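Local coordinates for LPS-assembly lipoprotein (Caulobacter crescentus, PDB 4KWY), which probably takes part in lipopolysaccharide assembly at the outer membrane as an LptE-family lipoprotein, at residues E14-E19 / A43-L48; R27-D32 / A118-A123; R67-M72 / S95-S100. One frame throughout, in Å; residues are numbered along the deposited sequence.

Contact 2 lies nearest the middle of the molecule, its centre about 4 Å from that of the chain, whereas contact 1 is partly buried and contact 3 is a surface pairing some 16 Å out. Contacts 1 and 3 belong to one mixed sheet, the first parallel and the second antiparallel, and both combine main-chain hydrogen bonds with a salt bridge. Contact 2 joins helices 21-34 and 104-135, which both pack against that sheet, and has no hydrogen bond across it. Leu30 of 27-32 meets Thr15 and Leu48 of contact 1, while selenomethionine Met72 of contact 3 touches Ala119 and Ala122, tying both sheet regions to the helices.

Contact 1. Residues E14-E19 / A43-L48; sequences ETVAAE and AYKLYL
Val16 and Tyr47 stand side by side on neighbouring strands, pointing the same way. From its root outward, Val16 first places CB over one face of the Tyr47 ring, 4.1 Å from the ring centroid and 14° off the normal, the geometry of a CH-pi contact. CG1, anti to the backbone N (chi1 -169°), goes on to the rim of the same ring and meets CE2 of Tyr47 at 3.7 Å. The second branch, CG2, turns to the aliphatic part of Lys45 and comes within 4.0 Å of its CD. Lys45 bends at chi2 (-85°), which brings its amine back alongside the extended Glu14 chain. There NZ of Lys45 forms a salt bridge to OE2 of Glu14 at 3.0 Å, reaching the syn side of that oxygen but well out of the carboxylate plane.

Residues 14-17 and 44-48 run parallel, joined through helix 21-34 as a beta-alpha-beta unit; the strand pairing sets Glu14 beside Lys45, Thr15 beside Leu46 and Val16 beside Tyr47. In strand 14-17 the bonding is done by Glu14 and Val16: each gives its N-H to, and takes an N-H from, 44-48. Among these bonds, Val16 N to Leu46 O measures 2.7 Å and is nearly straight at the hydrogen.

On the face of Thr15 and Leu46, Thr15 sends CG2 to CD1 of Leu48, 3.5 Å away, with the two side chains crossing at a slant. CD2 of Leu46 lies 4.2 Å from Thr15 CG2. Helix 21-34 covers the face through Leu30, Leu34 and Leu26, and helix 104-135 reaches Leu46 with Ile126 and Leu130. OG1 of Thr15 is buried here without a polar partner in the model.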
ATOM      1  N   GLU A  14      13.162  -0.233  -0.508  1.00 49.94           N
ATOM      2  CA  GLU A  14      12.786  -1.234   0.475  1.00 48.39           C
ATOM      3  C   GLU A  14      11.655  -0.690   1.324  1.00 49.67           C
ATOM      4  O   GLU A  14      11.800   0.344   1.982  1.00 48.64           O
ATOM      5  CB  GLU A  14      13.980  -1.598   1.332  1.00 50.56           C
ATOM      6  CG  GLU A  14      13.795  -2.867   2.127  1.00 61.31           C
ATOM      7  CD  GLU A  14      15.053  -3.191   2.897  1.00 90.59           C
ATOM      8  OE1 GLU A  14      16.007  -3.734   2.291  1.00 98.42           O
ATOM      9  OE2 GLU A  14      15.108  -2.831   4.094  1.00 83.40           O
ATOM     10  N   THR A  15      10.531  -1.387   1.299  1.00 45.60           N
ATOM     11  CA  THR A  15       9.302  -0.995   1.983  1.00 43.99           C
ATOM     12  C   THR A  15       9.312  -1.547   3.395  1.00 48.93           C
ATOM     13  O   THR A  15       9.587  -2.727   3.613  1.00 52.61           O
ATOM     14  CB  THR A  15       8.097  -1.411   1.146  1.00 46.92           C
ATOM     15  OG1 THR A  15       8.371  -1.020  -0.196  1.00 41.07           O
ATOM     16  CG2 THR A  15       6.802  -0.740   1.593  1.00 46.30           C
ATOM     17  N   VAL A  16       9.100  -0.641   4.351  1.00 43.78           N
ATOM     18  CA  VAL A  16       9.091  -0.856   5.804  1.00 44.01           C
ATOM     19  C   VAL A  16       7.680  -0.544   6.335  1.00 48.31           C
ATOM     20  O   VAL A  16       7.113   0.523   6.075  1.00 45.72           O
ATOM     21  CB  VAL A  16      10.170  -0.002   6.562  1.00 46.59           C
ATOM     22  CG1 VAL A  16      10.325  -0.450   8.010  1.00 46.47           C
ATOM     23  CG2 VAL A  16      11.521  -0.023   5.861  1.00 47.28           C
ATOM     24  N   ALA A  17       7.147  -1.463   7.103  1.00 47.73           N
ATOM     25  CA  ALA A  17       5.863  -1.277   7.739  1.00 49.02           C
ATOM     26  C   ALA A  17       5.904  -1.828   9.150  1.00 56.01           C
ATOM     27  O   ALA A  17       6.574  -2.839   9.428  1.00 56.96           O
ATOM     28  CB  ALA A  17       4.763  -1.955   6.930  1.00 49.30           C
ATOM     29  N   ALA A  18       5.193  -1.150  10.045  1.00 52.83           N
ATOM     30  CA  ALA A  18       5.040  -1.608  11.406  1.00 55.15           C
ATOM     31  C   ALA A  18       3.983  -2.727  11.439  1.00 59.60           C
ATOM     32  O   ALA A  18       3.215  -2.878  10.480  1.00 57.43           O
ATOM     33  CB  ALA A  18       4.630  -0.447  12.299  1.00 56.86           C
ATOM     34  N   GLU A  19       3.966  -3.519  12.530  1.00 59.64           N
ATOM     35  CA  GLU A  19       3.008  -4.599  12.766  1.00 62.07           C
ATOM     36  C   GLU A  19       1.566  -4.170  12.436  1.00 63.81           C
ATOM     37  O   GLU A  19       1.090  -3.153  12.959  1.00 64.86           O
ATOM     38  CB  GLU A  19       3.080  -5.038  14.235  1.00 67.45           C
ATOM     39  CG  GLU A  19       4.187  -6.029  14.545  1.00 83.64           C
ATOM     40  CD  GLU A  19       3.989  -6.806  15.838  1.00117.95           C
ATOM     41  OE1 GLU A  19       2.864  -7.309  16.074  1.00110.81           O
ATOM     42  OE2 GLU A  19       4.972  -6.933  16.605  1.00118.20           O
ATOM     43  N   ALA A  43      18.460   1.559  -1.744  1.00 55.61           N
ATOM     44  CA  ALA A  43      18.868   2.952  -1.896  1.00 53.99           C
ATOM     45  C   ALA A  43      17.913   3.840  -1.113  1.00 52.34           C
ATOM     46  O   ALA A  43      18.297   4.910  -0.653  1.00 52.64           O
ATOM     47  CB  ALA A  43      18.857   3.334  -3.362  1.00 56.71           C
ATOM     48  N   TYR A  44      16.664   3.390  -0.968  1.00 44.52           N
ATOM     49  CA  TYR A  44      15.626   4.108  -0.246  1.00 42.56           C
ATOM     50  C   TYR A  44      14.889   3.215   0.706  1.00 46.45           C
ATOM     51  O   TYR A  44      14.702   2.022   0.430  1.00 47.11           O
ATOM     52  CB  TYR A  44      14.583   4.725  -1.209  1.00 43.59           C
ATOM     53  CG  TYR A  44      15.153   5.689  -2.216  1.00 46.60           C
ATOM     54  CD1 TYR A  44      15.478   6.996  -1.857  1.00 49.54           C
ATOM     55  CD2 TYR A  44      15.374   5.297  -3.533  1.00 48.91           C
ATOM     56  CE1 TYR A  44      16.025   7.887  -2.780  1.00 51.42           C
ATOM     57  CE2 TYR A  44      15.915   6.179  -4.468  1.00 52.51           C
ATOM     58  CZ  TYR A  44      16.238   7.473  -4.086  1.00 61.21           C
ATOM     59  OH  TYR A  44      16.801   8.332  -4.998  1.00 69.10           O
ATOM     60  N   LYS A  45      14.396   3.818   1.808  1.00 42.04           N
ATOM     61  CA  LYS A  45      13.543   3.144   2.784  1.00 39.70           C
ATOM     62  C   LYS A  45      12.181   3.792   2.719  1.00 41.55           C
ATOM     63  O   LYS A  45      12.059   4.998   2.916  1.00 41.97           O
ATOM     64  CB  LYS A  45      14.129   3.170   4.199  1.00 42.20           C
ATOM     65  CG  LYS A  45      15.418   2.363   4.348  1.00 61.38           C
ATOM     66  CD  LYS A  45      15.165   0.882   4.628  1.00 77.65           C
ATOM     67  CE  LYS A  45      16.460   0.119   4.785  1.00 93.37           C
ATOM     68  NZ  LYS A  45      16.415  -0.826   5.934  1.00100.81           N
ATOM     69  N   LEU A  46      11.168   3.024   2.333  1.00 37.14           N
ATOM     70  CA  LEU A  46       9.818   3.551   2.270  1.00 35.16           C
ATOM     71  C   LEU A  46       9.069   3.113   3.521  1.00 38.39           C
ATOM     72  O   LEU A  46       8.773   1.928   3.672  1.00 37.87           O
ATOM     73  CB  LEU A  46       9.084   3.121   0.973  1.00 34.18           C
ATOM     74  CG  LEU A  46       7.620   3.561   0.853  1.00 36.69           C
ATOM     75  CD1 LEU A  46       7.497   5.060   0.821  1.00 36.70           C
ATOM     76  CD2 LEU A  46       6.969   2.954  -0.369  1.00 38.95           C
ATOM     77  N   TYR A  47       8.741   4.084   4.396  1.00 34.93           N
ATOM     78  CA  TYR A  47       8.011   3.853   5.649  1.00 33.13           C
ATOM     79  C   TYR A  47       6.538   4.053   5.472  1.00 38.44           C
ATOM     80  O   TYR A  47       6.117   5.153   5.124  1.00 39.26           O
ATOM     81  CB  TYR A  47       8.513   4.789   6.736  1.00 31.67           C
ATOM     82  CG  TYR A  47       9.696   4.224   7.439  1.00 30.96           C
ATOM     83  CD1 TYR A  47      10.985   4.483   6.987  1.00 33.21           C
ATOM     84  CD2 TYR A  47       9.545   3.463   8.595  1.00 30.69           C
ATOM     85  CE1 TYR A  47      12.098   4.032   7.691  1.00 32.91           C
ATOM     86  CE2 TYR A  47      10.646   2.975   9.284  1.00 31.47           C
ATOM     87  CZ  TYR A  47      11.923   3.255   8.824  1.00 34.69           C
ATOM     88  OH  TYR A  47      13.002   2.741   9.502  1.00 31.44           O
ATOM     89  N   LEU A  48       5.753   3.014   5.761  1.00 35.57           N
ATOM     90  CA  LEU A  48       4.310   3.088   5.612  1.00 35.68           C
ATOM     91  C   LEU A  48       3.626   3.238   6.949  1.00 40.33           C
ATOM     92  O   LEU A  48       3.930   2.475   7.856  1.00 41.04           O
ATOM     93  CB  LEU A  48       3.788   1.822   4.928  1.00 35.02           C
ATOM     94  CG  LEU A  48       4.377   1.422   3.602  1.00 37.69           C
ATOM     95  CD1 LEU A  48       3.825   0.080   3.217  1.00 37.96           C
ATOM     96  CD2 LEU A  48       4.049   2.444   2.522  1.00 36.50           C
TER

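Contact 2. Residues R27-D32 / A118-A123; sequences REQLDD and AAAEAA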
ATOM      1  N   ARG A  27       2.687  -3.558   2.087  1.00 44.33           N
ATOM      2  CA  ARG A  27       4.120  -3.844   1.887  1.00 45.47           C
ATOM      3  C   ARG A  27       4.305  -4.958   0.846  1.00 52.67           C
ATOM      4  O   ARG A  27       5.115  -4.807  -0.072  1.00 53.07           O
ATOM      5  CB  ARG A  27       4.780  -4.236   3.221  1.00 43.84           C
ATOM      6  CG  ARG A  27       6.314  -4.266   3.198  1.00 53.62           C
ATOM      7  CD  ARG A  27       6.947  -5.231   4.205  1.00 63.24           C
ATOM      8  NE  ARG A  27       6.382  -5.151   5.561  1.00 84.70           N
ATOM      9  CZ  ARG A  27       5.689  -6.127   6.159  1.00 99.24           C
ATOM     10  NH1 ARG A  27       5.472  -7.280   5.532  1.00 89.79           N
ATOM     11  NH2 ARG A  27       5.198  -5.948   7.380  1.00 74.09           N
ATOM     12  N   GLU A  28       3.521  -6.050   0.981  1.00 51.25           N
ATOM     13  CA  GLU A  28       3.496  -7.210   0.092  1.00 53.26           C
ATOM     14  C   GLU A  28       3.158  -6.751  -1.320  1.00 55.98           C
ATOM     15  O   GLU A  28       3.861  -7.129  -2.254  1.00 59.33           O
ATOM     16  CB  GLU A  28       2.458  -8.233   0.599  1.00 56.09           C
ATOM     17  CG  GLU A  28       2.667  -9.660   0.120  1.00 75.10           C
ATOM     18  CD  GLU A  28       1.595 -10.659   0.527  1.00110.70           C
ATOM     19  OE1 GLU A  28       0.390 -10.322   0.450  1.00116.27           O
ATOM     20  OE2 GLU A  28       1.967 -11.804   0.876  1.00106.04           O
ATOM     21  N   GLN A  29       2.137  -5.880  -1.467  1.00 46.38           N
ATOM     22  CA  GLN A  29       1.703  -5.330  -2.748  1.00 44.12           C
ATOM     23  C   GLN A  29       2.746  -4.421  -3.358  1.00 45.97           C
ATOM     24  O   GLN A  29       2.920  -4.448  -4.570  1.00 46.87           O
ATOM     25  CB  GLN A  29       0.375  -4.568  -2.595  1.00 44.18           C
ATOM     26  CG  GLN A  29      -0.879  -5.451  -2.611  1.00 52.65           C
ATOM     27  CD  GLN A  29      -0.945  -6.326  -3.833  1.00 67.82           C
ATOM     28  OE1 GLN A  29      -0.867  -5.857  -4.968  1.00 57.58           O
ATOM     29  NE2 GLN A  29      -0.959  -7.626  -3.621  1.00 72.22           N
ATOM     30  N   LEU A  30       3.405  -3.590  -2.538  1.00 42.58           N
ATOM     31  CA  LEU A  30       4.440  -2.668  -2.992  1.00 43.87           C
ATOM     32  C   LEU A  30       5.718  -3.435  -3.374  1.00 53.76           C
ATOM     33  O   LEU A  30       6.314  -3.093  -4.381  1.00 53.35           O
ATOM     34  CB  LEU A  30       4.741  -1.598  -1.927  1.00 42.42           C
ATOM     35  CG  LEU A  30       3.826  -0.381  -1.910  1.00 44.52           C
ATOM     36  CD1 LEU A  30       3.972   0.372  -0.638  1.00 44.87           C
ATOM     37  CD2 LEU A  30       4.136   0.566  -3.052  1.00 43.14           C
ATOM     38  N   ASP A  31       6.108  -4.495  -2.620  1.00 55.36           N
ATOM     39  CA  ASP A  31       7.291  -5.320  -2.963  1.00 59.57           C
ATOM     40  C   ASP A  31       7.104  -5.956  -4.341  1.00 68.72           C
ATOM     41  O   ASP A  31       8.072  -6.105  -5.082  1.00 71.79           O
ATOM     42  CB  ASP A  31       7.583  -6.404  -1.899  1.00 62.32           C
ATOM     43  CG  ASP A  31       8.296  -5.915  -0.642  1.00 72.30           C
ATOM     44  OD1 ASP A  31       8.954  -4.845  -0.705  1.00 72.28           O
ATOM     45  OD2 ASP A  31       8.231  -6.626   0.397  1.00 78.13           O
ATOM     46  N   ASP A  32       5.845  -6.268  -4.696  1.00 65.68           N
ATOM     47  CA  ASP A  32       5.441  -6.818  -5.991  1.00 67.16           C
ATOM     48  C   ASP A  32       5.473  -5.742  -7.086  1.00 69.05           C
ATOM     49  O   ASP A  32       6.136  -5.934  -8.106  1.00 72.67           O
ATOM     50  CB  ASP A  32       4.031  -7.421  -5.881  1.00 68.83           C
ATOM     51  CG  ASP A  32       3.976  -8.907  -5.579  1.00 85.08           C
ATOM     52  OD1 ASP A  32       4.889  -9.412  -4.875  1.00 86.41           O
ATOM     53  OD2 ASP A  32       2.994  -9.559  -6.002  1.00 96.58           O
ATOM     54  N   ALA A 118      -7.945  -2.929  -1.642  1.00 35.12           N
ATOM     55  CA  ALA A 118      -7.569  -1.615  -1.105  1.00 34.19           C
ATOM     56  C   ALA A 118      -6.052  -1.481  -1.140  1.00 38.00           C
ATOM     57  O   ALA A 118      -5.538  -0.531  -1.735  1.00 37.45           O
ATOM     58  CB  ALA A 118      -8.101  -1.453   0.315  1.00 35.07           C
ATOM     59  N   ALA A 119      -5.336  -2.502  -0.613  1.00 35.48           N
ATOM     60  CA  ALA A 119      -3.865  -2.525  -0.576  1.00 35.73           C
ATOM     61  C   ALA A 119      -3.247  -2.474  -1.991  1.00 40.78           C
ATOM     62  O   ALA A 119      -2.228  -1.811  -2.175  1.00 41.75           O
ATOM     63  CB  ALA A 119      -3.363  -3.752   0.173  1.00 37.34           C
ATOM     64  N   ALA A 120      -3.853  -3.179  -2.972  1.00 36.41           N
ATOM     65  CA  ALA A 120      -3.411  -3.226  -4.371  1.00 34.72           C
ATOM     66  C   ALA A 120      -3.549  -1.851  -5.023  1.00 35.04           C
ATOM     67  O   ALA A 120      -2.594  -1.394  -5.629  1.00 35.30           O
ATOM     68  CB  ALA A 120      -4.202  -4.274  -5.138  1.00 35.29           C
ATOM     69  N   GLU A 121      -4.682  -1.165  -4.824  1.00 30.99           N
ATOM     70  CA  GLU A 121      -4.911   0.194  -5.353  1.00 31.42           C
ATOM     71  C   GLU A 121      -4.030   1.229  -4.654  1.00 35.34           C
ATOM     72  O   GLU A 121      -3.531   2.120  -5.333  1.00 36.82           O
ATOM     73  CB  GLU A 121      -6.393   0.605  -5.260  1.00 32.40           C
ATOM     74  CG  GLU A 121      -6.758   1.952  -5.909  1.00 42.04           C
ATOM     75  CD  GLU A 121      -6.310   2.299  -7.326  1.00 55.01           C
ATOM     76  OE1 GLU A 121      -6.021   1.377  -8.126  1.00 45.56           O
ATOM     77  OE2 GLU A 121      -6.288   3.511  -7.645  1.00 51.62           O
ATOM     78  N   ALA A 122      -3.837   1.123  -3.316  1.00 31.51           N
ATOM     79  CA  ALA A 122      -2.933   2.006  -2.571  1.00 30.80           C
ATOM     80  C   ALA A 122      -1.515   1.850  -3.089  1.00 38.23           C
ATOM     81  O   ALA A 122      -0.870   2.863  -3.348  1.00 39.82           O
ATOM     82  CB  ALA A 122      -2.992   1.713  -1.085  1.00 30.60           C
ATOM     83  N   ALA A 123      -1.063   0.581  -3.327  1.00 36.78           N
ATOM     84  CA  ALA A 123       0.265   0.235  -3.856  1.00 37.82           C
ATOM     85  C   ALA A 123       0.471   0.831  -5.222  1.00 44.45           C
ATOM     86  O   ALA A 123       1.512   1.420  -5.462  1.00 46.52           O
ATOM     87  CB  ALA A 123       0.439  -1.265  -3.917  1.00 38.76           C
TER
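The carboxamide of Gln29 is the flat group at this crossing, and one of its faces, at the oxygen end, lies against the methyl of Ala120: OE1 of Gln29 is 3.7 Å from CB of Ala120. This is van der Waals contact, as no hydrogen bond spans the two segments. CG of Gln29 stands beside the backbone N (chi1 -82°), and a second bend at chi2 (-54°) carries the amide across the 118-123 helix to Ala120. CG of Gln29 also lies 4.1 Å from CB of Ala119. Closer to the backbone, CB of Gln29 meets CB of Ala123 at 3.6 Å. Leu30 meets the same methyl with its branch carbon, CG to Ala123 CB at 4.0 Å, while its CD2 comes 3.7 Å from the carbonyl oxygen of Ala123.

Ala119, Ala120 and Ala123 have no side chain beyond the methyl, consistent with axes of the two short segments only 8.5 Å apart, crossing at -45°, and backbone atoms share in the contact. Leu26 of helix 21-34 also packs on Ala122 and Ala123, and Leu30 reaches on to Leu46 and Leu48 of the sheet. The contact is thus a close, alanine-lined helix-helix crossing between helices 21-34 and 104-135, part of the alpha/beta layering of this LptE-family domain.

Contact 3. Residues R67-M72 / S95-S100; sequences RFELRM and SVTYDS
NE of Arg67 gives the shortest side-chain bond of the pairing, a hydrogen bond and salt bridge to OD1 of Asp99 at 2.8 Å. It is almost straight (175° at the hydrogen), lies in the guanidinium plane and uses the syn side of OD1. NH2 of Arg67 adds a weak bond to OD2 of Asp99; the planes of the two groups stand 40° apart, consistent with only one strong bond of the pair. The bend of Arg67 at chi3 turns NE to the carboxylate.

On the other face CB of Phe68 sits over the Tyr98 ring, 3.7 Å from its centroid, a CH-pi contact. The two rings are nearly parallel but slid apart, with centroids 5.4 Å from each other. Tyr98 has CG between its backbone N and carbonyl carbon (chi1 60°), which tips the ring toward Phe68. Leu70 continues this face, its CD2 3.9 Å from CG2 of Val96, and helix 104-135 covers it through Gln115 on Leu70 and Gln111 on Tyr98.

Reciprocal main-chain bonds join Phe68 with Tyr98 and Leu70 with Val96, the hydrogen-bonded pairs; Arg67 with Asp99 and Glu69 with Thr97 are non-hydrogen-bonded. This alternation is that of antiparallel strands, and 67-80 and 86-99, consecutive in the chain, form a beta hairpin.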
ATOM      1  N   ARG A  67     -23.460  -5.048   2.361  1.00 54.74           N
ATOM      2  CA  ARG A  67     -22.450  -4.301   1.594  1.00 50.39           C
ATOM      3  C   ARG A  67     -21.653  -3.447   2.577  1.00 53.92           C
ATOM      4  O   ARG A  67     -22.233  -2.766   3.421  1.00 57.05           O
ATOM      5  CB  ARG A  67     -22.994  -3.447   0.422  1.00 47.32           C
ATOM      6  CG  ARG A  67     -21.845  -2.639  -0.269  1.00 44.10           C
ATOM      7  CD  ARG A  67     -22.176  -1.936  -1.575  1.00 39.33           C
ATOM      8  NE  ARG A  67     -22.569  -2.903  -2.602  1.00 46.21           N
ATOM      9  CZ  ARG A  67     -23.462  -2.662  -3.551  1.00 59.54           C
ATOM     10  NH1 ARG A  67     -24.020  -1.464  -3.658  1.00 52.58           N
ATOM     11  NH2 ARG A  67     -23.806  -3.615  -4.403  1.00 51.06           N
ATOM     12  N   PHE A  68     -20.335  -3.487   2.480  1.00 46.33           N
ATOM     13  CA  PHE A  68     -19.479  -2.760   3.401  1.00 44.80           C
ATOM     14  C   PHE A  68     -18.505  -1.878   2.678  1.00 43.70           C
ATOM     15  O   PHE A  68     -18.125  -2.204   1.558  1.00 38.89           O
ATOM     16  CB  PHE A  68     -18.705  -3.761   4.266  1.00 47.56           C
ATOM     17  CG  PHE A  68     -19.523  -4.406   5.351  1.00 52.66           C
ATOM     18  CD1 PHE A  68     -20.355  -5.490   5.071  1.00 56.96           C
ATOM     19  CD2 PHE A  68     -19.474  -3.931   6.653  1.00 56.95           C
ATOM     20  CE1 PHE A  68     -21.141  -6.063   6.074  1.00 61.53           C
ATOM     21  CE2 PHE A  68     -20.277  -4.489   7.649  1.00 63.10           C
ATOM     22  CZ  PHE A  68     -21.085  -5.562   7.357  1.00 62.72           C
ATOM     23  N   GLU A  69     -18.099  -0.753   3.314  1.00 41.78           N
ATOM     24  CA  GLU A  69     -17.072   0.138   2.778  1.00 40.00           C
ATOM     25  C   GLU A  69     -15.871   0.085   3.689  1.00 47.61           C
ATOM     26  O   GLU A  69     -15.990   0.186   4.902  1.00 50.01           O
ATOM     27  CB  GLU A  69     -17.527   1.578   2.554  1.00 41.19           C
ATOM     28  CG  GLU A  69     -16.494   2.367   1.748  1.00 47.79           C
ATOM     29  CD  GLU A  69     -16.833   3.800   1.387  1.00 77.10           C
ATOM     30  OE1 GLU A  69     -16.764   4.670   2.286  1.00 93.98           O
ATOM     31  OE2 GLU A  69     -17.095   4.068   0.191  1.00 67.00           O
ATOM     32  N   LEU A  70     -14.713  -0.114   3.093  1.00 43.42           N
ATOM     33  CA  LEU A  70     -13.463  -0.229   3.791  1.00 42.28           C
ATOM     34  C   LEU A  70     -12.522   0.859   3.292  1.00 42.48           C
ATOM     35  O   LEU A  70     -12.433   1.112   2.091  1.00 39.00           O
ATOM     36  CB  LEU A  70     -12.953  -1.618   3.490  1.00 42.49           C
ATOM     37  CG  LEU A  70     -11.715  -2.077   4.188  1.00 49.08           C
ATOM     38  CD1 LEU A  70     -12.054  -2.727   5.512  1.00 51.11           C
ATOM     39  CD2 LEU A  70     -11.072  -3.086   3.333  1.00 54.30           C
ATOM     40  N   ARG A  71     -11.865   1.538   4.227  1.00 41.08           N
ATOM     41  CA  ARG A  71     -10.987   2.647   3.905  1.00 39.85           C
ATOM     42  C   ARG A  71      -9.556   2.392   4.332  1.00 40.38           C
ATOM     43  O   ARG A  71      -9.289   1.986   5.460  1.00 39.33           O
ATOM     44  CB  ARG A  71     -11.503   3.930   4.545  1.00 41.69           C
ATOM     45  CG  ARG A  71     -10.834   5.161   3.985  1.00 51.29           C
ATOM     46  CD  ARG A  71     -11.629   6.381   4.314  1.00 60.44           C
ATOM     47  NE  ARG A  71     -10.796   7.577   4.243  1.00 66.39           N
ATOM     48  CZ  ARG A  71     -10.760   8.522   5.174  1.00 76.45           C
ATOM     49  NH1 ARG A  71     -11.502   8.412   6.269  1.00 67.42           N
ATOM     50  NH2 ARG A  71      -9.980   9.583   5.019  1.00 62.78           N
HETATM   51  N   MSE A  72      -8.639   2.594   3.393  1.00 35.31           N
HETATM   52  CA  MSE A  72      -7.228   2.466   3.686  1.00 32.23           C
HETATM   53  C   MSE A  72      -6.608   3.855   3.582  1.00 34.82           C
HETATM   54  O   MSE A  72      -6.535   4.432   2.492  1.00 30.64           O
HETATM   55  CB  MSE A  72      -6.512   1.456   2.788  1.00 32.16           C
HETATM   56  CG  MSE A  72      -5.030   1.342   3.173  1.00 39.25           C
HETATM   57 SE   MSE A  72      -4.094   0.068   2.150  0.75 46.04          SE
HETATM   58  CE  MSE A  72      -3.522  -0.981   3.581  1.00 43.67           C
ATOM     59  N   SER A  95     -10.591   3.708  -1.011  1.00 35.93           N
ATOM     60  CA  SER A  95     -11.850   3.116  -0.532  1.00 35.82           C
ATOM     61  C   SER A  95     -12.302   2.009  -1.440  1.00 35.09           C
ATOM     62  O   SER A  95     -12.211   2.140  -2.647  1.00 33.02           O
ATOM     63  CB  SER A  95     -12.954   4.160  -0.437  1.00 41.36           C
ATOM     64  OG  SER A  95     -12.774   4.857   0.780  1.00 57.98           O
ATOM     65  N   VAL A  96     -12.766   0.904  -0.849  1.00 30.95           N
ATOM     66  CA  VAL A  96     -13.331  -0.241  -1.550  1.00 29.20           C
ATOM     67  C   VAL A  96     -14.639  -0.639  -0.860  1.00 34.81           C
ATOM     68  O   VAL A  96     -14.877  -0.298   0.312  1.00 34.98           O
ATOM     69  CB  VAL A  96     -12.366  -1.457  -1.662  1.00 31.53           C
ATOM     70  CG1 VAL A  96     -11.109  -1.106  -2.422  1.00 30.19           C
ATOM     71  CG2 VAL A  96     -12.030  -2.056  -0.300  1.00 32.07           C
ATOM     72  N   THR A  97     -15.485  -1.355  -1.598  1.00 30.97           N
ATOM     73  CA  THR A  97     -16.690  -1.966  -1.090  1.00 31.35           C
ATOM     74  C   THR A  97     -16.547  -3.476  -1.282  1.00 35.93           C
ATOM     75  O   THR A  97     -15.773  -3.933  -2.134  1.00 33.24           O
ATOM     76  CB  THR A  97     -17.974  -1.415  -1.720  1.00 38.34           C
ATOM     77  OG1 THR A  97     -18.005  -1.728  -3.101  1.00 38.85           O
ATOM     78  CG2 THR A  97     -18.197   0.080  -1.452  1.00 33.88           C
ATOM     79  N   TYR A  98     -17.237  -4.246  -0.441  1.00 34.81           N
ATOM     80  CA  TYR A  98     -17.319  -5.697  -0.561  1.00 35.11           C
ATOM     81  C   TYR A  98     -18.688  -6.082  -0.178  1.00 40.80           C
ATOM     82  O   TYR A  98     -19.321  -5.425   0.663  1.00 40.30           O
ATOM     83  CB  TYR A  98     -16.244  -6.485   0.216  1.00 36.43           C
ATOM     84  CG  TYR A  98     -16.223  -6.283   1.714  1.00 38.54           C
ATOM     85  CD1 TYR A  98     -16.971  -7.102   2.559  1.00 42.98           C
ATOM     86  CD2 TYR A  98     -15.398  -5.319   2.295  1.00 37.98           C
ATOM     87  CE1 TYR A  98     -16.916  -6.952   3.946  1.00 47.41           C
ATOM     88  CE2 TYR A  98     -15.352  -5.146   3.682  1.00 41.02           C
ATOM     89  CZ  TYR A  98     -16.097  -5.976   4.503  1.00 51.27           C
ATOM     90  OH  TYR A  98     -16.083  -5.803   5.860  1.00 53.85           O
ATOM     91  N   ASP A  99     -19.191  -7.091  -0.871  1.00 41.22           N
ATOM     92  CA  ASP A  99     -20.523  -7.570  -0.610  1.00 45.35           C
ATOM     93  C   ASP A  99     -20.406  -8.848   0.204  1.00 58.07           C
ATOM     94  O   ASP A  99     -20.085  -9.904  -0.336  1.00 59.32           O
ATOM     95  CB  ASP A  99     -21.309  -7.744  -1.925  1.00 46.01           C
ATOM     96  CG  ASP A  99     -21.991  -6.471  -2.417  1.00 47.08           C
ATOM     97  OD1 ASP A  99     -21.346  -5.417  -2.413  1.00 47.08           O
ATOM     98  OD2 ASP A  99     -23.156  -6.548  -2.839  1.00 48.36           O
ATOM     99  N   SER A 100     -20.606  -8.721   1.528  1.00 60.67           N
ATOM    100  CA  SER A 100     -20.561  -9.811   2.516  1.00 66.05           C
ATOM    101  C   SER A 100     -21.699 -10.854   2.298  1.00 76.46           C
ATOM    102  O   SER A 100     -22.475 -10.789   1.335  1.00 75.56           O
ATOM    103  CB  SER A 100     -20.624  -9.241   3.935  1.00 72.09           C
ATOM    104  OG  SER A 100     -19.982 -10.075   4.883  1.00 83.10           O
TER